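Local coordinates for uncharacterized protein (Parabacteroides distasonis, PDB 3LM3) that is of unknown function but is probably a glycoside hydrolase or deacetylase, at residues R242-I247 and V282-E287; E248-W253 and E261-E266. All coordinates share one frame; numbering follows the deposited sequence.

Contact 2 is nested in the chain loop that contact 1 closes, and the centres of the two lie about 8 Å apart. Contact 1 sits deeper, about 9 Å from the centre of the chain against about 16 Å for contact 2. The 242-247 loop runs straight into the helix of 248-253, and a probable hydrogen bond from Arg-242 NE to Glu-248 O, 2.9 Å long, fastens one to the other. Helix 255-277, which supplies 261-266, leads on to strand 280-287. Trp-306 of helix 296-313 spans both contacts, meeting the ring of Trp-286 and giving its NE1 to Glu-266 OE2. A bound PEG fragment lies about 13 Å from the Trp-253 side chain.

Contact 1: R242-I247 and V282-E287; sequences RGVGPI and VANIWE
Val-282 and Val-244 meet through their CG1 methyls, 4.0 Å apart, where a strand of the parallel sheet, 280-287, is overlaid by the loop that leads into helix 247-253. Strand 280-287 runs beside strand 21-29 and follows helix 255-277, an alternation consistent with the beta/alpha barrel architecture of the glycoside hydrolase/deacetylase clan. Ala-283 turns its methyl away from the loop and contributes its backbone instead, its O lying 3.3 Å from Val-244 CG2. With CG1 anti to the carbonyl carbon (chi1 -58°), CG2 falls between the backbone N and the carbonyl carbon of Val-244, against the amide of Asn-284. Asn-284 makes the polar link: its ND2 donates to Val-244 O over 2.9 Å, with a bent N-H...O angle of 139°. The donor stands above the carbonyl plane instead of on a lone pair, and the acceptor is tilted out of the asparagine amide plane. At the other end of this amide, OD1 packs on Gly-245 CA and accepts a weak bond from the N of Ile-285 in its own strand. Trp-286 then offers a ring face to Pro-246 in a CH-pi contact, Pro-246 CG lying 3.6 Å from the centroid of the five-membered ring of Trp-286 and 13° off its normal. Pro-246 CB continues over the six-membered part, while helix 296-313 also packs on the indole through Ile-299, Ala-302, Met-303 and Trp-306. At the indole edge, in its plane, Asn-284 ND2 approaches Trp-286 NE1 to 3.1 Å, a pair of donors that do not bond.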
loop_
_atom_site.group_PDB
_atom_site.type_symbol
_atom_site.label_atom_id
_atom_site.label_comp_id
_atom_site.label_asym_id
_atom_site.label_seq_id
_atom_site.Cartn_x
_atom_site.Cartn_y
_atom_site.Cartn_z
ATOM N N ARG A 242 1.235 11.650 -2.197
ATOM C CA ARG A 242 1.273 11.682 -3.648
ATOM C C ARG A 242 2.099 10.544 -4.280
ATOM O O ARG A 242 3.274 10.316 -3.939
ATOM C CB ARG A 242 1.812 13.024 -4.110
ATOM C CG ARG A 242 1.821 13.161 -5.614
ATOM C CD ARG A 242 1.887 14.639 -6.021
ATOM N NE ARG A 242 0.606 15.288 -5.774
ATOM C CZ ARG A 242 0.353 16.254 -4.886
ATOM N NH1 ARG A 242 1.300 16.814 -4.150
ATOM N NH2 ARG A 242 -0.887 16.707 -4.740
ATOM N N GLY A 243 1.475 9.892 -5.267
ATOM C CA GLY A 243 2.108 8.875 -6.056
ATOM C C GLY A 243 1.182 8.434 -7.153
ATOM O O GLY A 243 0.895 9.225 -8.066
ATOM N N VAL A 244 0.664 7.209 -7.067
ATOM C CA VAL A 244 -0.314 6.721 -8.031
ATOM C C VAL A 244 -1.762 6.899 -7.613
ATOM O O VAL A 244 -2.657 6.716 -8.433
ATOM C CB VAL A 244 -0.073 5.245 -8.422
ATOM C CG1 VAL A 244 1.341 5.035 -9.007
ATOM C CG2 VAL A 244 -0.337 4.328 -7.221
ATOM N N GLY A 245 -1.995 7.292 -6.374
ATOM C CA GLY A 245 -3.364 7.432 -5.909
ATOM C C GLY A 245 -4.049 8.570 -6.665
ATOM O O GLY A 245 -3.451 9.637 -6.895
ATOM N N PRO A 246 -5.316 8.404 -7.058
ATOM C CA PRO A 246 -5.980 9.405 -7.856
ATOM C C PRO A 246 -6.302 10.741 -7.165
ATOM O O PRO A 246 -6.357 11.762 -7.834
ATOM C CB PRO A 246 -7.288 8.695 -8.273
ATOM C CG PRO A 246 -7.492 7.667 -7.220
ATOM C CD PRO A 246 -6.125 7.172 -6.913
ATOM N N ILE A 247 -6.505 10.739 -5.851
ATOM C CA ILE A 247 -6.908 11.963 -5.132
ATOM C C ILE A 247 -5.889 13.084 -5.330
ATOM O O ILE A 247 -6.242 14.233 -5.649
ATOM C CB ILE A 247 -7.130 11.679 -3.634
ATOM C CG1 ILE A 247 -8.419 10.859 -3.452
ATOM C CG2 ILE A 247 -7.168 12.987 -2.805
ATOM C CD1 ILE A 247 -9.715 11.558 -3.914
ATOM N N VAL A 282 3.243 -2.094 -8.670
ATOM C CA VAL A 282 2.517 -0.900 -8.313
ATOM C C VAL A 282 1.210 -1.335 -7.653
ATOM O O VAL A 282 0.501 -2.219 -8.160
ATOM C CB VAL A 282 2.203 -0.058 -9.563
ATOM C CG1 VAL A 282 1.140 1.010 -9.278
ATOM C CG2 VAL A 282 3.513 0.538 -10.125
ATOM N N ALA A 283 0.898 -0.696 -6.520
ATOM C CA ALA A 283 -0.330 -0.920 -5.756
ATOM C C ALA A 283 -1.215 0.297 -5.793
ATOM O O ALA A 283 -0.719 1.438 -5.763
ATOM C CB ALA A 283 0.003 -1.235 -4.300
ATOM N N ASN A 284 -2.529 0.117 -5.857
ATOM C CA ASN A 284 -3.417 1.282 -5.818
ATOM C C ASN A 284 -4.763 0.878 -5.256
ATOM O O ASN A 284 -5.180 -0.272 -5.355
ATOM C CB ASN A 284 -3.565 1.879 -7.213
ATOM C CG ASN A 284 -3.776 3.392 -7.220
ATOM O OD1 ASN A 284 -3.963 4.032 -6.185
ATOM N ND2 ASN A 284 -3.720 3.971 -8.440
ATOM N N ILE A 285 -5.414 1.841 -4.613
ATOM C CA ILE A 285 -6.740 1.668 -3.999
ATOM C C ILE A 285 -7.587 2.854 -4.432
ATOM O O ILE A 285 -7.194 4.003 -4.215
ATOM C CB ILE A 285 -6.691 1.558 -2.479
ATOM C CG1 ILE A 285 -5.881 0.322 -2.060
ATOM C CG2 ILE A 285 -8.132 1.507 -1.895
ATOM C CD1 ILE A 285 -5.532 0.252 -0.560
ATOM N N TRP A 286 -8.702 2.586 -5.081
ATOM C CA TRP A 286 -9.686 3.588 -5.500
ATOM C C TRP A 286 -10.989 3.311 -4.782
ATOM O O TRP A 286 -11.577 2.228 -4.913
ATOM C CB TRP A 286 -9.961 3.525 -6.998
ATOM C CG TRP A 286 -8.850 3.965 -7.908
ATOM C CD1 TRP A 286 -7.511 3.650 -7.800
ATOM C CD2 TRP A 286 -8.949 4.825 -9.049
ATOM N NE1 TRP A 286 -6.812 4.240 -8.817
ATOM C CE2 TRP A 286 -7.662 4.978 -9.587
ATOM C CE3 TRP A 286 -9.997 5.539 -9.642
ATOM C CZ2 TRP A 286 -7.412 5.749 -10.714
ATOM C CZ3 TRP A 286 -9.736 6.278 -10.766
ATOM C CH2 TRP A 286 -8.471 6.393 -11.282
ATOM N N GLU A 287 -11.501 4.276 -4.045
ATOM C CA GLU A 287 -12.774 4.093 -3.383
ATOM C C GLU A 287 -13.911 4.320 -4.368
ATOM O O GLU A 287 -13.907 5.303 -5.114
ATOM C CB GLU A 287 -12.895 5.060 -2.229
ATOM C CG GLU A 287 -11.854 4.894 -1.122
ATOM C CD GLU A 287 -10.471 5.463 -1.425
ATOM O OE1 GLU A 287 -10.269 6.227 -2.408
ATOM O OE2 GLU A 287 -9.565 5.213 -0.612
#

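Contact 2: E248-W253 and E261-E266; sequences ETYKGW and EVMHTE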
loop_
_atom_site.group_PDB
_atom_site.type_symbol
_atom_site.label_atom_id
_atom_site.label_comp_id
_atom_site.label_asym_id
_atom_site.label_seq_id
_atom_site.Cartn_x
_atom_site.Cartn_y
_atom_site.Cartn_z
ATOM N N GLU A 248 -4.614 12.749 -5.150
ATOM C CA GLU A 248 -3.540 13.742 -5.169
ATOM C C GLU A 248 -2.989 14.020 -6.560
ATOM O O GLU A 248 -2.075 14.848 -6.722
ATOM C CB GLU A 248 -2.403 13.306 -4.241
ATOM C CG GLU A 248 -2.809 13.114 -2.809
ATOM C CD GLU A 248 -3.481 11.804 -2.478
ATOM O OE1 GLU A 248 -3.490 10.885 -3.311
ATOM O OE2 GLU A 248 -4.020 11.725 -1.332
ATOM N N THR A 249 -3.536 13.336 -7.570
ATOM C CA THR A 249 -3.025 13.427 -8.935
ATOM C C THR A 249 -4.158 13.756 -9.909
ATOM O O THR A 249 -4.445 14.924 -10.152
ATOM C CB THR A 249 -2.246 12.144 -9.344
ATOM O OG1 THR A 249 -3.103 10.985 -9.248
ATOM C CG2 THR A 249 -1.016 11.972 -8.462
ATOM N N TYR A 250 -4.831 12.744 -10.455
ATOM C CA TYR A 250 -5.932 12.983 -11.373
ATOM C C TYR A 250 -6.954 14.018 -10.866
ATOM O O TYR A 250 -7.343 14.929 -11.613
ATOM C CB TYR A 250 -6.665 11.671 -11.686
ATOM C CG TYR A 250 -5.829 10.719 -12.503
ATOM C CD1 TYR A 250 -5.554 10.974 -13.834
ATOM C CD2 TYR A 250 -5.336 9.540 -11.958
ATOM C CE1 TYR A 250 -4.764 10.109 -14.572
ATOM C CE2 TYR A 250 -4.536 8.653 -12.720
ATOM C CZ TYR A 250 -4.262 8.937 -14.010
ATOM O OH TYR A 250 -3.445 8.069 -14.703
ATOM N N LYS A 251 -7.373 13.894 -9.614
ATOM C CA LYS A 251 -8.362 14.814 -9.034
ATOM C C LYS A 251 -7.688 16.141 -8.670
ATOM O O LYS A 251 -8.062 17.177 -9.187
ATOM C CB LYS A 251 -9.052 14.153 -7.856
ATOM C CG LYS A 251 -10.311 14.847 -7.358
ATOM C CD LYS A 251 -10.047 16.054 -6.510
ATOM C CE LYS A 251 -9.398 15.789 -5.163
ATOM N NZ LYS A 251 -9.420 17.056 -4.311
ATOM N N GLY A 252 -6.674 16.104 -7.809
ATOM C CA GLY A 252 -6.061 17.348 -7.338
ATOM C C GLY A 252 -5.390 18.221 -8.380
ATOM O O GLY A 252 -5.415 19.466 -8.294
ATOM N N TRP A 253 -4.784 17.584 -9.386
ATOM C CA TRP A 253 -4.081 18.331 -10.415
ATOM C C TRP A 253 -4.858 18.439 -11.728
ATOM O O TRP A 253 -4.414 19.134 -12.629
ATOM C CB TRP A 253 -2.751 17.662 -10.703
ATOM C CG TRP A 253 -1.742 17.688 -9.606
ATOM C CD1 TRP A 253 -1.904 18.101 -8.303
ATOM C CD2 TRP A 253 -0.377 17.288 -9.723
ATOM N NE1 TRP A 253 -0.721 18.024 -7.637
ATOM C CE2 TRP A 253 0.230 17.499 -8.481
ATOM C CE3 TRP A 253 0.397 16.794 -10.778
ATOM C CZ2 TRP A 253 1.569 17.234 -8.253
ATOM C CZ3 TRP A 253 1.729 16.534 -10.557
ATOM C CH2 TRP A 253 2.304 16.730 -9.308
ATOM N N GLU A 261 2.178 12.540 -13.348
ATOM C CA GLU A 261 2.769 12.159 -12.059
ATOM C C GLU A 261 2.551 10.666 -11.768
ATOM O O GLU A 261 3.434 9.995 -11.250
ATOM C CB GLU A 261 2.216 13.038 -10.956
ATOM C CG GLU A 261 2.652 12.657 -9.556
ATOM C CD GLU A 261 4.134 12.654 -9.291
ATOM O OE1 GLU A 261 4.917 13.287 -10.034
ATOM O OE2 GLU A 261 4.496 12.011 -8.263
ATOM N N VAL A 262 1.374 10.146 -12.126
ATOM C CA VAL A 262 1.095 8.707 -11.957
ATOM C C VAL A 262 2.038 7.868 -12.824
ATOM O O VAL A 262 2.621 6.899 -12.329
ATOM C CB VAL A 262 -0.375 8.395 -12.258
ATOM C CG1 VAL A 262 -0.641 6.907 -12.165
ATOM C CG2 VAL A 262 -1.269 9.134 -11.247
HETATM N N MSE A 263 2.239 8.271 -14.078
HETATM C CA MSE A 263 3.186 7.547 -14.945
HETATM C C MSE A 263 4.595 7.606 -14.398
HETATM O O MSE A 263 5.313 6.595 -14.405
HETATM C CB MSE A 263 3.151 8.083 -16.374
HETATM C CG MSE A 263 1.793 7.886 -17.081
HETATM SE SE MSE A 263 1.243 6.047 -17.392
HETATM C CE MSE A 263 0.079 5.856 -15.842
ATOM N N HIS A 264 5.018 8.784 -13.929
ATOM C CA HIS A 264 6.345 8.949 -13.354
ATOM C C HIS A 264 6.549 8.004 -12.167
ATOM O O HIS A 264 7.587 7.348 -12.026
ATOM C CB HIS A 264 6.535 10.394 -12.885
ATOM C CG HIS A 264 7.774 10.603 -12.077
ATOM N ND1 HIS A 264 8.998 10.818 -12.664
ATOM C CD2 HIS A 264 7.986 10.588 -10.734
ATOM C CE1 HIS A 264 9.910 10.955 -11.717
ATOM N NE2 HIS A 264 9.328 10.790 -10.540
ATOM N N THR A 265 5.545 7.956 -11.291
ATOM C CA THR A 265 5.635 7.113 -10.112
ATOM C C THR A 265 5.686 5.653 -10.505
ATOM O O THR A 265 6.504 4.883 -9.951
ATOM C CB THR A 265 4.500 7.409 -9.142
ATOM O OG1 THR A 265 4.543 8.801 -8.752
ATOM C CG2 THR A 265 4.596 6.543 -7.904
ATOM N N GLU A 266 4.871 5.257 -11.481
ATOM C CA GLU A 266 4.968 3.874 -11.960
ATOM C C GLU A 266 6.321 3.555 -12.549
ATOM O O GLU A 266 6.830 2.443 -12.395
ATOM C CB GLU A 266 3.868 3.529 -12.952
ATOM C CG GLU A 266 2.514 3.571 -12.336
ATOM C CD GLU A 266 1.461 2.985 -13.225
ATOM O OE1 GLU A 266 1.496 3.223 -14.474
ATOM O OE2 GLU A 266 0.576 2.286 -12.711
#
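Val-262 pushes its CG2 methyl into the angle between Thr-249 and Tyr-250, 3.6 Å from CE2 of the tyrosine ring. Val-262 CG2 also lies 3.3 Å from Thr-249 OG1, whose hydroxyl is already engaged with Gly-245 O just ahead of its helix. The valine branch crosses the tyrosine side chain at about a right angle and meets its ring obliquely, while CB and CG1 lie near the phenolic OH. That hydroxyl is hydrogen-bonded to His-259 ND1, and the ring also packs on Ala-302 and Trp-306 of helix 296-313. Were Tyr-250 an alanine, His-259 ND1 would probably lose its hydroxyl partner and a gap would be likely to open beside Val-262 CG2. The two helices form an antiparallel hairpin, with segment axes 10.3 Å apart at closest approach and 164° between their directions. One turn on from Thr-249, Trp-253 brings CZ3 to within 3.6 Å of Glu-261 CB, the methylene meeting the indole obliquely, and Glu-248 O lies over one face of the indole, towards its rim. Glu-261 CG stands anti to the backbone N (chi1 174°), which carries it across Thr-249, 3.9 Å from its CG2. A bend at chi2 then turns the carboxylate, and OE1 bonds to Ser-348 OG. The backbone O of Glu-261 accepts both Thr-265 N and, at 3.0 Å, Thr-265 OG1, the two donors arriving from opposite faces of the carbonyl plane.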